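Local structure of ABC transporter, substrate-binding protein (Streptococcus pneumoniae, 5G5Y) at residues P93-I98 / Y117-I122; E123-G128 / T396-A401; A139-D144 / L151-T156; H209-N214 / D219-N224. The protein captures short- and long-chain fructooligosaccharides, with a preference for tetrasaccharides and larger, as the solute-binding component of the FusABC-MsmK ABC importer. All coordinates share one frame; numbering follows the deposited sequence.

Contact 1: P93-I98 / Y117-I122; sequences PNLKKI and YSFPWI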
loop_
_atom_site.group_PDB
_atom_site.type_symbol
_atom_site.label_atom_id
_atom_site.label_comp_id
_atom_site.label_asym_id
_atom_site.label_seq_id
_atom_site.Cartn_x
_atom_site.Cartn_y
_atom_site.Cartn_z
ATOM N N PRO A 93 -19.481 -6.956 19.079
ATOM C CA PRO A 93 -18.608 -8.087 19.442
ATOM C C PRO A 93 -17.645 -8.583 18.330
ATOM O O PRO A 93 -16.545 -9.073 18.652
ATOM C CB PRO A 93 -19.597 -9.205 19.843
ATOM C CG PRO A 93 -20.850 -8.867 19.104
ATOM C CD PRO A 93 -20.905 -7.359 19.074
ATOM N N ASN A 94 -18.043 -8.524 17.053
ATOM C CA ASN A 94 -17.115 -8.946 15.980
ATOM C C ASN A 94 -15.874 -8.044 15.942
ATOM O O ASN A 94 -14.759 -8.518 15.898
ATOM C CB ASN A 94 -17.783 -9.023 14.577
ATOM C CG ASN A 94 -18.920 -10.023 14.510
ATOM O OD1 ASN A 94 -18.858 -11.069 15.142
ATOM N ND2 ASN A 94 -19.947 -9.723 13.742
ATOM N N LEU A 95 -16.081 -6.741 15.957
ATOM C CA LEU A 95 -15.005 -5.777 15.958
ATOM C C LEU A 95 -14.219 -5.878 17.271
ATOM O O LEU A 95 -13.004 -5.840 17.269
ATOM C CB LEU A 95 -15.550 -4.368 15.758
ATOM C CG LEU A 95 -14.488 -3.251 15.741
ATOM C CD1 LEU A 95 -13.380 -3.482 14.739
ATOM C CD2 LEU A 95 -15.189 -1.961 15.414
ATOM N N LYS A 96 -14.896 -6.096 18.388
ATOM C CA LYS A 96 -14.147 -6.283 19.653
ATOM C C LYS A 96 -13.218 -7.513 19.639
ATOM O O LYS A 96 -12.119 -7.482 20.227
ATOM C CB LYS A 96 -15.106 -6.381 20.840
ATOM C CG LYS A 96 -15.641 -5.053 21.268
ATOM C CD LYS A 96 -16.886 -5.232 22.142
ATOM C CE LYS A 96 -16.563 -5.655 23.557
ATOM N NZ LYS A 96 -17.860 -6.010 24.228
ATOM N N LYS A 97 -13.642 -8.588 18.969
ATOM C CA LYS A 97 -12.807 -9.780 18.837
ATOM C C LYS A 97 -11.540 -9.521 17.978
ATOM O O LYS A 97 -10.463 -10.001 18.264
ATOM C CB LYS A 97 -13.599 -10.935 18.241
ATOM C CG LYS A 97 -12.831 -12.250 18.288
ATOM C CD LYS A 97 -13.651 -13.412 17.763
ATOM C CE LYS A 97 -12.771 -14.646 17.602
ATOM N NZ LYS A 97 -13.644 -15.805 17.269
ATOM N N ILE A 98 -11.697 -8.768 16.913
ATOM C CA ILE A 98 -10.559 -8.332 16.089
ATOM C C ILE A 98 -9.581 -7.499 16.926
ATOM O O ILE A 98 -8.350 -7.779 16.893
ATOM C CB ILE A 98 -11.054 -7.564 14.839
ATOM C CG1 ILE A 98 -11.831 -8.498 13.905
ATOM C CG2 ILE A 98 -9.909 -6.932 14.036
ATOM C CD1 ILE A 98 -12.891 -7.807 13.095
ATOM N N TYR A 117 -13.233 7.922 15.851
ATOM C CA TYR A 117 -14.191 8.623 14.987
ATOM C C TYR A 117 -14.615 7.880 13.734
ATOM O O TYR A 117 -15.434 8.394 12.988
ATOM C CB TYR A 117 -13.613 9.981 14.581
ATOM C CG TYR A 117 -13.440 10.914 15.754
ATOM C CD1 TYR A 117 -14.548 11.479 16.376
ATOM C CD2 TYR A 117 -12.183 11.234 16.247
ATOM C CE1 TYR A 117 -14.413 12.352 17.450
ATOM C CE2 TYR A 117 -12.035 12.132 17.321
ATOM C CZ TYR A 117 -13.160 12.682 17.913
ATOM O OH TYR A 117 -13.048 13.535 19.017
ATOM N N SER A 118 -14.056 6.700 13.479
ATOM C CA SER A 118 -14.305 6.031 12.220
ATOM C C SER A 118 -14.037 4.560 12.351
ATOM O O SER A 118 -13.362 4.134 13.287
ATOM C CB SER A 118 -13.459 6.645 11.074
ATOM O OG SER A 118 -12.081 6.452 11.242
ATOM N N PHE A 119 -14.566 3.789 11.421
ATOM C CA PHE A 119 -14.352 2.353 11.403
ATOM C C PHE A 119 -13.446 1.970 10.226
ATOM O O PHE A 119 -13.695 2.386 9.094
ATOM C CB PHE A 119 -15.685 1.633 11.277
ATOM C CG PHE A 119 -16.624 1.908 12.414
ATOM C CD1 PHE A 119 -16.565 1.146 13.570
ATOM C CD2 PHE A 119 -17.564 2.913 12.345
ATOM C CE1 PHE A 119 -17.424 1.384 14.639
ATOM C CE2 PHE A 119 -18.449 3.145 13.415
ATOM C CZ PHE A 119 -18.375 2.381 14.549
ATOM N N PRO A 120 -12.416 1.136 10.484
ATOM C CA PRO A 120 -11.378 0.941 9.517
ATOM C C PRO A 120 -11.654 -0.175 8.514
ATOM O O PRO A 120 -12.542 -1.048 8.706
ATOM C CB PRO A 120 -10.173 0.555 10.376
ATOM C CG PRO A 120 -10.787 -0.192 11.485
ATOM C CD PRO A 120 -12.024 0.587 11.803
ATOM N N TRP A 121 -10.918 -0.082 7.425
ATOM C CA TRP A 121 -10.636 -1.226 6.536
ATOM C C TRP A 121 -9.299 -1.829 6.966
ATOM O O TRP A 121 -8.286 -1.117 7.033
ATOM C CB TRP A 121 -10.580 -0.761 5.079
ATOM C CG TRP A 121 -10.039 -1.736 4.067
ATOM C CD1 TRP A 121 -10.739 -2.725 3.426
ATOM C CD2 TRP A 121 -8.712 -1.749 3.503
ATOM N NE1 TRP A 121 -9.918 -3.361 2.510
ATOM C CE2 TRP A 121 -8.682 -2.767 2.526
ATOM C CE3 TRP A 121 -7.564 -0.966 3.701
ATOM C CZ2 TRP A 121 -7.541 -3.050 1.787
ATOM C CZ3 TRP A 121 -6.427 -1.252 2.970
ATOM C CH2 TRP A 121 -6.412 -2.300 2.047
ATOM N N ILE A 122 -9.303 -3.139 7.218
ATOM C CA ILE A 122 -8.119 -3.902 7.549
ATOM C C ILE A 122 -8.022 -5.075 6.570
ATOM O O ILE A 122 -8.955 -5.894 6.472
ATOM C CB ILE A 122 -8.172 -4.448 8.997
ATOM C CG1 ILE A 122 -8.210 -3.305 10.045
ATOM C CG2 ILE A 122 -6.969 -5.335 9.259
ATOM C CD1 ILE A 122 -8.723 -3.718 11.421
#

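Contact 2: E123-G128 / T396-A401; sequences EELGDG and TMPDDA. With ZN (zinc ion), chain J.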
loop_
_atom_site.group_PDB
_atom_site.type_symbol
_atom_site.label_atom_id
_atom_site.label_comp_id
_atom_site.label_asym_id
_atom_site.label_seq_id
_atom_site.Cartn_x
_atom_site.Cartn_y
_atom_site.Cartn_z
ATOM N N GLU A 123 -6.899 -5.161 5.868
ATOM C CA GLU A 123 -6.619 -6.288 4.966
ATOM C C GLU A 123 -5.205 -6.772 5.190
ATOM O O GLU A 123 -4.235 -6.188 4.649
ATOM C CB GLU A 123 -6.811 -5.892 3.505
ATOM C CG GLU A 123 -6.690 -7.010 2.482
ATOM C CD GLU A 123 -6.622 -6.486 1.043
ATOM O OE1 GLU A 123 -5.524 -6.050 0.614
ATOM O OE2 GLU A 123 -7.656 -6.468 0.330
ATOM N N GLU A 124 -5.059 -7.851 5.954
ATOM C CA GLU A 124 -3.739 -8.454 6.163
ATOM C C GLU A 124 -3.478 -9.498 5.078
ATOM O O GLU A 124 -4.287 -10.411 4.882
ATOM C CB GLU A 124 -3.672 -9.096 7.539
ATOM C CG GLU A 124 -3.854 -8.063 8.647
ATOM C CD GLU A 124 -3.606 -8.668 10.022
ATOM O OE1 GLU A 124 -3.585 -9.921 10.095
ATOM O OE2 GLU A 124 -3.443 -7.893 10.999
ATOM N N LEU A 125 -2.426 -9.273 4.279
ATOM C CA LEU A 125 -1.908 -10.304 3.337
ATOM C C LEU A 125 -0.479 -10.538 3.767
ATOM O O LEU A 125 0.463 -9.825 3.358
ATOM C CB LEU A 125 -2.002 -9.833 1.895
ATOM C CG LEU A 125 -3.394 -9.868 1.287
ATOM C CD1 LEU A 125 -3.448 -8.983 0.059
ATOM C CD2 LEU A 125 -3.798 -11.301 0.973
ATOM N N GLY A 126 -0.343 -11.482 4.691
ATOM C CA GLY A 126 0.847 -11.627 5.464
ATOM C C GLY A 126 0.909 -10.720 6.667
ATOM O O GLY A 126 0.347 -9.631 6.658
ATOM N N ASP A 127 1.654 -11.135 7.678
ATOM C CA ASP A 127 1.840 -10.369 8.940
ATOM C C ASP A 127 3.271 -9.911 9.117
ATOM O O ASP A 127 4.165 -10.629 8.752
ATOM C CB ASP A 127 1.555 -11.290 10.155
ATOM C CG ASP A 127 0.207 -11.070 10.735
ATOM O OD1 ASP A 127 -0.412 -10.036 10.410
ATOM O OD2 ASP A 127 -0.234 -11.920 11.534
ATOM N N GLY A 128 3.467 -8.778 9.799
ATOM C CA GLY A 128 4.779 -8.233 10.111
ATOM C C GLY A 128 5.677 -8.185 8.881
ATOM O O GLY A 128 5.277 -7.693 7.838
ATOM N N THR A 396 -9.750 -18.668 0.926
ATOM C CA THR A 396 -8.485 -18.661 0.229
ATOM C C THR A 396 -7.962 -17.245 0.050
ATOM O O THR A 396 -8.715 -16.282 0.041
ATOM C CB THR A 396 -8.618 -19.317 -1.167
ATOM O OG1 THR A 396 -9.714 -18.734 -1.874
ATOM C CG2 THR A 396 -8.839 -20.792 -1.023
ATOM N N MET A 397 -6.647 -17.142 -0.119
ATOM C CA MET A 397 -5.994 -15.926 -0.594
ATOM C C MET A 397 -6.092 -15.812 -2.109
ATOM O O MET A 397 -5.968 -16.784 -2.782
ATOM C CB MET A 397 -4.510 -16.021 -0.234
ATOM C CG MET A 397 -3.762 -14.740 -0.380
ATOM S SD MET A 397 -2.095 -14.949 0.256
ATOM C CE MET A 397 -2.357 -15.024 2.017
ATOM N N PRO A 398 -6.249 -14.609 -2.649
ATOM C CA PRO A 398 -6.105 -14.434 -4.079
ATOM C C PRO A 398 -4.760 -14.991 -4.589
ATOM O O PRO A 398 -3.724 -14.821 -3.924
ATOM C CB PRO A 398 -6.160 -12.920 -4.265
ATOM C CG PRO A 398 -6.828 -12.413 -3.054
ATOM C CD PRO A 398 -6.494 -13.336 -1.952
ATOM N N ASP A 399 -4.802 -15.680 -5.730
ATOM C CA ASP A 399 -3.614 -16.367 -6.265
ATOM C C ASP A 399 -2.419 -15.422 -6.486
ATOM O O ASP A 399 -1.301 -15.805 -6.214
ATOM C CB ASP A 399 -3.897 -17.028 -7.622
ATOM C CG ASP A 399 -4.770 -18.258 -7.521
ATOM O OD1 ASP A 399 -4.952 -18.824 -6.416
ATOM O OD2 ASP A 399 -5.259 -18.664 -8.594
ATOM N N ASP A 400 -2.672 -14.246 -7.023
ATOM C CA ASP A 400 -1.607 -13.286 -7.273
ATOM C C ASP A 400 -0.959 -12.785 -5.982
ATOM O O ASP A 400 0.259 -12.601 -5.941
ATOM C CB ASP A 400 -2.032 -12.133 -8.182
ATOM C CG ASP A 400 -3.204 -11.323 -7.644
ATOM O OD1 ASP A 400 -3.864 -11.712 -6.648
ATOM O OD2 ASP A 400 -3.477 -10.273 -8.264
ATOM N N ALA A 401 -1.769 -12.615 -4.934
ATOM C CA ALA A 401 -1.237 -12.218 -3.629
ATOM C C ALA A 401 -0.384 -13.315 -3.045
ATOM O O ALA A 401 0.696 -13.054 -2.500
ATOM C CB ALA A 401 -2.344 -11.861 -2.668
HETATM ZN ZN ZN J . -2.473 -10.863 11.652
HETATM O O HOH W 1 -3.782 -12.722 12.136
#

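Contact 3: A139-D144 / L151-T156; sequences AWINKD and LEMPKT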
loop_
_atom_site.group_PDB
_atom_site.type_symbol
_atom_site.label_atom_id
_atom_site.label_comp_id
_atom_site.label_asym_id
_atom_site.label_seq_id
_atom_site.Cartn_x
_atom_site.Cartn_y
_atom_site.Cartn_z
ATOM N N ALA A 139 12.878 -5.646 -7.640
ATOM C CA ALA A 139 13.779 -5.647 -8.812
ATOM C C ALA A 139 13.633 -6.995 -9.523
ATOM O O ALA A 139 13.557 -8.040 -8.855
ATOM C CB ALA A 139 15.204 -5.411 -8.390
ATOM N N TRP A 140 13.561 -6.937 -10.845
ATOM C CA TRP A 140 13.367 -8.097 -11.696
ATOM C C TRP A 140 14.475 -8.109 -12.734
ATOM O O TRP A 140 14.917 -7.034 -13.196
ATOM C CB TRP A 140 12.019 -7.978 -12.398
ATOM C CG TRP A 140 10.879 -7.781 -11.465
ATOM C CD1 TRP A 140 10.374 -6.599 -11.039
ATOM C CD2 TRP A 140 10.087 -8.801 -10.857
ATOM N NE1 TRP A 140 9.340 -6.819 -10.181
ATOM C CE2 TRP A 140 9.130 -8.157 -10.064
ATOM C CE3 TRP A 140 10.108 -10.193 -10.897
ATOM C CZ2 TRP A 140 8.180 -8.853 -9.305
ATOM C CZ3 TRP A 140 9.137 -10.900 -10.143
ATOM C CH2 TRP A 140 8.210 -10.229 -9.367
ATOM N N ILE A 141 14.928 -9.304 -13.106
ATOM C CA ILE A 141 16.045 -9.432 -14.039
ATOM C C ILE A 141 15.685 -10.405 -15.183
ATOM O O ILE A 141 14.963 -11.378 -14.952
ATOM C CB ILE A 141 17.329 -9.853 -13.309
ATOM C CG1 ILE A 141 18.556 -9.834 -14.241
ATOM C CG2 ILE A 141 17.177 -11.189 -12.612
ATOM C CD1 ILE A 141 19.867 -9.931 -13.500
ATOM N N ASN A 142 16.235 -10.133 -16.371
ATOM C CA ASN A 142 16.062 -10.993 -17.539
ATOM C C ASN A 142 16.939 -12.254 -17.504
ATOM O O ASN A 142 18.140 -12.244 -17.819
ATOM C CB ASN A 142 16.247 -10.191 -18.848
ATOM C CG ASN A 142 15.689 -10.952 -20.050
ATOM O OD1 ASN A 142 15.872 -12.150 -20.123
ATOM N ND2 ASN A 142 14.990 -10.283 -20.941
ATOM N N LYS A 143 16.323 -13.348 -17.061
ATOM C CA LYS A 143 16.982 -14.652 -16.995
ATOM C C LYS A 143 17.303 -15.284 -18.367
ATOM O O LYS A 143 18.239 -16.047 -18.433
ATOM C CB LYS A 143 16.133 -15.663 -16.189
ATOM C CG LYS A 143 16.229 -15.516 -14.675
ATOM C CD LYS A 143 15.894 -16.815 -13.925
ATOM C CE LYS A 143 14.752 -17.630 -14.552
ATOM N NZ LYS A 143 14.135 -18.630 -13.625
ATOM N N ASP A 144 16.522 -14.983 -19.403
ATOM C CA ASP A 144 16.852 -15.361 -20.786
ATOM C C ASP A 144 18.227 -14.799 -21.164
ATOM O O ASP A 144 19.099 -15.547 -21.624
ATOM C CB ASP A 144 15.848 -14.818 -21.804
ATOM C CG ASP A 144 14.498 -15.521 -21.776
ATOM O OD1 ASP A 144 14.341 -16.565 -21.118
ATOM O OD2 ASP A 144 13.588 -14.994 -22.453
ATOM N N LEU A 151 25.975 -16.163 -17.951
ATOM C CA LEU A 151 26.305 -15.439 -16.717
ATOM C C LEU A 151 25.542 -16.012 -15.524
ATOM O O LEU A 151 24.404 -16.422 -15.658
ATOM C CB LEU A 151 25.935 -13.964 -16.887
ATOM C CG LEU A 151 26.591 -13.258 -18.089
ATOM C CD1 LEU A 151 26.011 -11.875 -18.264
ATOM C CD2 LEU A 151 28.102 -13.176 -17.950
ATOM N N GLU A 152 26.177 -16.000 -14.362
ATOM C CA GLU A 152 25.537 -16.375 -13.107
ATOM C C GLU A 152 24.667 -15.196 -12.642
ATOM O O GLU A 152 24.971 -14.042 -12.929
ATOM C CB GLU A 152 26.589 -16.632 -12.022
ATOM C CG GLU A 152 27.738 -17.578 -12.383
ATOM C CD GLU A 152 27.269 -18.945 -12.852
ATOM O OE1 GLU A 152 26.323 -19.496 -12.241
ATOM O OE2 GLU A 152 27.845 -19.470 -13.839
ATOM N N MET A 153 23.609 -15.485 -11.891
ATOM C CA MET A 153 22.841 -14.425 -11.228
ATOM C C MET A 153 23.786 -13.613 -10.320
ATOM O O MET A 153 24.525 -14.199 -9.538
ATOM C CB MET A 153 21.701 -15.055 -10.378
ATOM C CG MET A 153 20.838 -14.034 -9.664
ATOM S SD MET A 153 19.808 -13.205 -10.857
ATOM C CE MET A 153 18.505 -14.422 -11.112
ATOM N N PRO A 154 23.771 -12.274 -10.409
ATOM C CA PRO A 154 24.667 -11.499 -9.531
ATOM C C PRO A 154 24.377 -11.703 -8.063
ATOM O O PRO A 154 23.219 -11.844 -7.695
ATOM C CB PRO A 154 24.387 -10.054 -9.888
ATOM C CG PRO A 154 23.329 -10.054 -10.912
ATOM C CD PRO A 154 23.036 -11.430 -11.358
ATOM N N LYS A 155 25.434 -11.733 -7.261
ATOM C CA LYS A 155 25.343 -11.828 -5.829
ATOM C C LYS A 155 25.677 -10.518 -5.106
ATOM O O LYS A 155 25.332 -10.365 -3.954
ATOM C CB LYS A 155 26.317 -12.895 -5.319
ATOM C CG LYS A 155 26.045 -14.317 -5.789
ATOM C CD LYS A 155 26.990 -15.273 -5.067
ATOM C CE LYS A 155 27.025 -16.647 -5.707
ATOM N NZ LYS A 155 28.060 -16.708 -6.778
ATOM N N THR A 156 26.433 -9.635 -5.758
ATOM C CA THR A 156 26.916 -8.393 -5.187
ATOM C C THR A 156 26.573 -7.239 -6.125
ATOM O O THR A 156 26.298 -7.437 -7.320
ATOM C CB THR A 156 28.449 -8.398 -5.002
ATOM O OG1 THR A 156 29.104 -8.260 -6.284
ATOM C CG2 THR A 156 28.921 -9.680 -4.294
#

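Contact 4: H209-N214 / D219-N224; sequences HLVVGN and DFTADN. With CA (calcium ion), chain D.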
loop_
_atom_site.group_PDB
_atom_site.type_symbol
_atom_site.label_atom_id
_atom_site.label_comp_id
_atom_site.label_asym_id
_atom_site.label_seq_id
_atom_site.Cartn_x
_atom_site.Cartn_y
_atom_site.Cartn_z
ATOM N N HIS A 209 11.092 7.908 3.300
ATOM C CA HIS A 209 12.463 8.130 3.770
ATOM C C HIS A 209 12.576 7.966 5.283
ATOM O O HIS A 209 13.288 8.726 5.945
ATOM C CB HIS A 209 13.001 9.488 3.338
ATOM C CG HIS A 209 12.819 9.777 1.885
ATOM N ND1 HIS A 209 13.335 8.968 0.897
ATOM C CD2 HIS A 209 12.151 10.767 1.251
ATOM C CE1 HIS A 209 12.949 9.421 -0.283
ATOM N NE2 HIS A 209 12.249 10.520 -0.097
ATOM N N LEU A 210 11.838 7.009 5.826
ATOM C CA LEU A 210 11.793 6.827 7.268
ATOM C C LEU A 210 11.740 5.357 7.643
ATOM O O LEU A 210 10.796 4.650 7.271
ATOM C CB LEU A 210 10.584 7.552 7.833
ATOM C CG LEU A 210 10.608 7.845 9.316
ATOM C CD1 LEU A 210 11.519 9.028 9.609
ATOM C CD2 LEU A 210 9.190 8.172 9.776
ATOM N N VAL A 211 12.762 4.919 8.383
ATOM C CA VAL A 211 12.771 3.575 9.006
ATOM C C VAL A 211 12.823 3.693 10.529
ATOM O O VAL A 211 12.992 4.792 11.060
ATOM C CB VAL A 211 13.936 2.698 8.456
ATOM C CG1 VAL A 211 13.743 2.470 6.967
ATOM C CG2 VAL A 211 15.296 3.314 8.746
ATOM N N VAL A 212 12.682 2.560 11.220
ATOM C CA VAL A 212 12.748 2.525 12.687
ATOM C C VAL A 212 13.846 1.559 13.047
ATOM O O VAL A 212 13.745 0.399 12.714
ATOM C CB VAL A 212 11.444 2.039 13.358
ATOM C CG1 VAL A 212 11.568 2.109 14.888
ATOM C CG2 VAL A 212 10.273 2.871 12.897
ATOM N N GLY A 213 14.891 2.061 13.696
ATOM C CA GLY A 213 16.039 1.258 14.100
ATOM C C GLY A 213 15.724 0.359 15.264
ATOM O O GLY A 213 14.775 0.602 16.030
ATOM N N ASN A 214 16.491 -0.715 15.403
ATOM C CA ASN A 214 16.256 -1.645 16.514
ATOM C C ASN A 214 16.577 -1.041 17.924
ATOM O O ASN A 214 16.282 -1.658 18.965
ATOM C CB ASN A 214 16.990 -2.974 16.264
ATOM C CG ASN A 214 16.364 -3.760 15.145
ATOM O OD1 ASN A 214 15.194 -3.531 14.796
ATOM N ND2 ASN A 214 17.119 -4.664 14.558
ATOM N N ASP A 219 14.635 6.853 11.980
ATOM C CA ASP A 219 15.794 7.301 11.175
ATOM C C ASP A 219 15.354 7.820 9.815
ATOM O O ASP A 219 14.665 7.121 9.051
ATOM C CB ASP A 219 16.777 6.123 11.045
ATOM C CG ASP A 219 18.082 6.475 10.302
ATOM O OD1 ASP A 219 18.480 7.649 10.256
ATOM O OD2 ASP A 219 18.736 5.548 9.785
ATOM N N PHE A 220 15.719 9.069 9.511
ATOM C CA PHE A 220 15.479 9.643 8.181
ATOM C C PHE A 220 16.534 9.083 7.244
ATOM O O PHE A 220 17.724 9.219 7.504
ATOM C CB PHE A 220 15.521 11.161 8.217
ATOM C CG PHE A 220 15.077 11.808 6.951
ATOM C CD1 PHE A 220 13.744 11.858 6.632
ATOM C CD2 PHE A 220 16.011 12.406 6.095
ATOM C CE1 PHE A 220 13.319 12.496 5.478
ATOM C CE2 PHE A 220 15.585 13.026 4.921
ATOM C CZ PHE A 220 14.238 13.065 4.639
ATOM N N THR A 221 16.122 8.380 6.206
ATOM C CA THR A 221 17.074 7.629 5.414
ATOM C C THR A 221 17.868 8.493 4.440
ATOM O O THR A 221 18.973 8.143 4.056
ATOM C CB THR A 221 16.367 6.530 4.626
ATOM O OG1 THR A 221 15.331 7.129 3.863
ATOM C CG2 THR A 221 15.779 5.480 5.565
ATOM N N ALA A 222 17.309 9.621 4.035
ATOM C CA ALA A 222 17.907 10.382 2.971
ATOM C C ALA A 222 18.971 11.423 3.391
ATOM O O ALA A 222 19.410 12.193 2.550
ATOM C CB ALA A 222 16.813 11.005 2.135
ATOM N N ASP A 223 19.408 11.424 4.648
ATOM C CA ASP A 223 20.633 12.156 5.059
ATOM C C ASP A 223 21.731 11.232 5.622
ATOM O O ASP A 223 22.642 11.712 6.264
ATOM C CB ASP A 223 20.279 13.247 6.070
ATOM C CG ASP A 223 19.839 12.685 7.424
ATOM O OD1 ASP A 223 19.598 11.440 7.506
ATOM O OD2 ASP A 223 19.750 13.500 8.374
ATOM N N ASN A 224 21.633 9.915 5.377
ATOM C CA ASN A 224 22.604 8.943 5.892
ATOM C C ASN A 224 23.782 8.815 4.896
ATOM O O ASN A 224 23.579 8.862 3.687
ATOM C CB ASN A 224 21.954 7.557 6.012
ATOM C CG ASN A 224 20.941 7.471 7.136
ATOM O OD1 ASN A 224 20.956 8.275 8.105
ATOM N ND2 ASN A 224 20.088 6.468 7.064
HETATM CA CA CA D . 19.398 9.608 9.148
HETATM O O HOH W 2 17.783 10.708 10.840
HETATM O O HOH W 3 20.668 8.833 10.935
HETATM O O HOH W 4 21.102 10.911 10.395
#

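Contact 1: P93-I98 / Y117-I122
Leu95 and Phe119 make the closer half of this contact, where a helix lies against the segment that carries strand 121-123. One methyl of the leucine, CD2, sits 3.9 Å from CD1 of the Phe119 ring and almost as near to CE1 of the same ring. It comes in at the edge, in the ring plane, so the leucine meets the rim of the aromatic group rather than either face. Leu95 directs CG away from its own backbone N (chi1 -180°), which carries the branched end off the helix toward Phe119. The phenylalanine ring, for its part, swings back to the helix even though its CB does not aim there. One helical turn later the packing is looser: CG2 of Ile98 approaches CD1 of Ile122 at 4.3 Å, a methyl-to-methyl touch between two buried side chains. No hydrogen bond crosses between the segments, and all four touching residues are apolar and buried. Ile122 immediately precedes the substrate-binding Glu123, so the helix packs on the strand that carries it. Solvent lies on another side of the same helix, where Pro93, Lys96 and Lys97 are exposed and take no part; the amine of Lys96 turns back to the backbone O of Asp89. Both carboxylate oxygens of Asp327, on helix 319-329, accept hydrogen bonds from the backbone N atoms of Asn94 and Leu95 at the start of helix 93-101. Ile88 of helix 85-91 packs on both Leu95 and Phe119, while Ile122 runs in strand 121-123 between strands 305-306 and 384-386, and Ala385 of the latter touches both isoleucines.

Contact 2: E123-G128 / T396-A401
Leu125 reaches across to Met397 and Ala401 with its two methyls, and the whole contact between the segments hangs on that one side chain. Its CB and CG act as a spacer, too far from the opposite segment to pack against it. CD1 brushes CB of Ala401 at 4.1 Å. CD2 does most of the work: it lies 3.7 Å from CG of Met397 and 4.0 Å from CB of Ala401, and the SD and CE atoms of the methionine come almost as near. The methionine can offer three successive atoms to one methyl because its chain turns about the CG-SD bond (chi3 -72°), wrapping past the leucine at an oblique angle. The ring of Pro398, at the N-cap position of helix 399-412, adds a more distant touch through CD and rests on the substrate-binding Trp340. On either side of Leu125 in sequence the chain is polar. Glu124 OE1 binds a zinc ion at 2.1 Å, and Asp127 holds the same ion with both oxygens, OD1 and OD2 each at 2.5 Å; a water and Lys102 belong to the site as well. Glu124 OE1 and Asp127 OD1 stand only 3.2 Å apart, a closeness that the shared cation probably makes tolerable. Glu123, which binds substrate, precedes them, its OE2 hydrogen-bonded to Asn339 ND2. The two chemistries are thus divided by residue: across the segments there is only dispersion between carbon and sulfur groups, with no directional bond to fix the spacing, whereas the metal bonds tie Glu124 and Asp127 of the loop to each other and to Lys102.

Contact 3: A139-D144 / L151-T156
Ile141 and Met153 lose the most surface to the contact, in nearly equal amounts; Pro154 adds a smaller share. The isoleucine, on strand 138-142, presents its two branches to different partners. Its CG2 methyl lies 3.8 Å from SD of Met153 and equally near CE of that residue, while CD1, at the end of the longer branch, points at the proline ring and stops 4.1 Å from CD of Pro154. The long branch is turned away from the backbone N (chi1 -173°) and stretches from the strand toward the loop. Met153 folds twice, at chi2 (72°) and chi3, so that its thioether doubles back and slides past the isoleucine in the opposite direction; CE then also comes within 4.4 Å of the aliphatic CG of Lys143. The lysine's charged end is engaged elsewhere, in a salt bridge with Asp283 of the adjacent strand 282-284. Leu146 of helix 143-148 packs on both Ile141 and Met153, and Val163 of helix 157-169 lies against Pro154. With no hydrogen bond between the segments, the loop leading into helix 157-169 is held to the strand here by apolar and thioether contacts, which depend on fit more than on direction.

Contact 4: H209-N214 / D219-N224
His209 turns the edge of its imidazole toward the face of the Phe220 ring, an offset edge-to-face pair with centroids 6.0 Å apart and planes at 67°. Closer in, CB of His209 stands 4.2 Å from the Phe220 centroid, off-centre, as a CH-pi contact, and in the plane of that ring its edge meets Asp223 OD1. The imidazole in turn has Thr221 OG1 at its edge, near its plane, and CB of Ala222 obliquely beside it; His209 ND1 and Thr221 OG1 are both bonded to Asp205 OD1. These groups decorate a two-stranded antiparallel hairpin. Val211 and Asp219 form its hydrogen-bonded pair, with Asp219 N to Val211 O at 2.8 Å and Val211 N to Asp219 O at 3.0 Å; Leu210 and Phe220 make the non-hydrogen-bonded pair, and Thr221 N adds a 2.9 Å bond to His209 O. On the face of Val211 and Asp219, the valine methyls pack against Thr221 CG2. The end of strand 218-220 and the turn after it wrap a calcium ion, bound by Asp219 OD1 (2.4 Å), Phe220 O, Asp223 OD1, Asn224 OD1 (2.3 Å) and three waters. Asn224 ND2 also bonds Asp219 OD2, steadying two ligands against each other, and one of the waters accepts from Phe220 N. Helix 475-492 touches Leu210 and Phe220 through Leu479 and Leu475, helix 429-455 brings Ile446 onto His209 and Phe220, and helix 459-472 adds Leu470, while helix 225-239 starts directly after the calcium ligand Asn224.

Contacts 1 and 4 are buried, contacts 2 and 3 only partly so. Contacts 1 and 2 follow one another along the chain through strand 121-123, whereas contacts 1 and 3 lie on opposite sides of the chain's centre. Contact 2 joins parts 268 residues apart in sequence, and contacts 3 and 4 both fall within that interval; each of these two is local, a strand with a nearby loop and a hairpin. Contacts 1 to 3 rest on carbon and sulfur groups without hydrogen bonds between segments, while contact 4 adds backbone hydrogen bonds and an aromatic pair. Metal ions accompany contacts 2 and 4, with protein ligands from one segment of each: 123-128 for zinc, 219-224 for calcium.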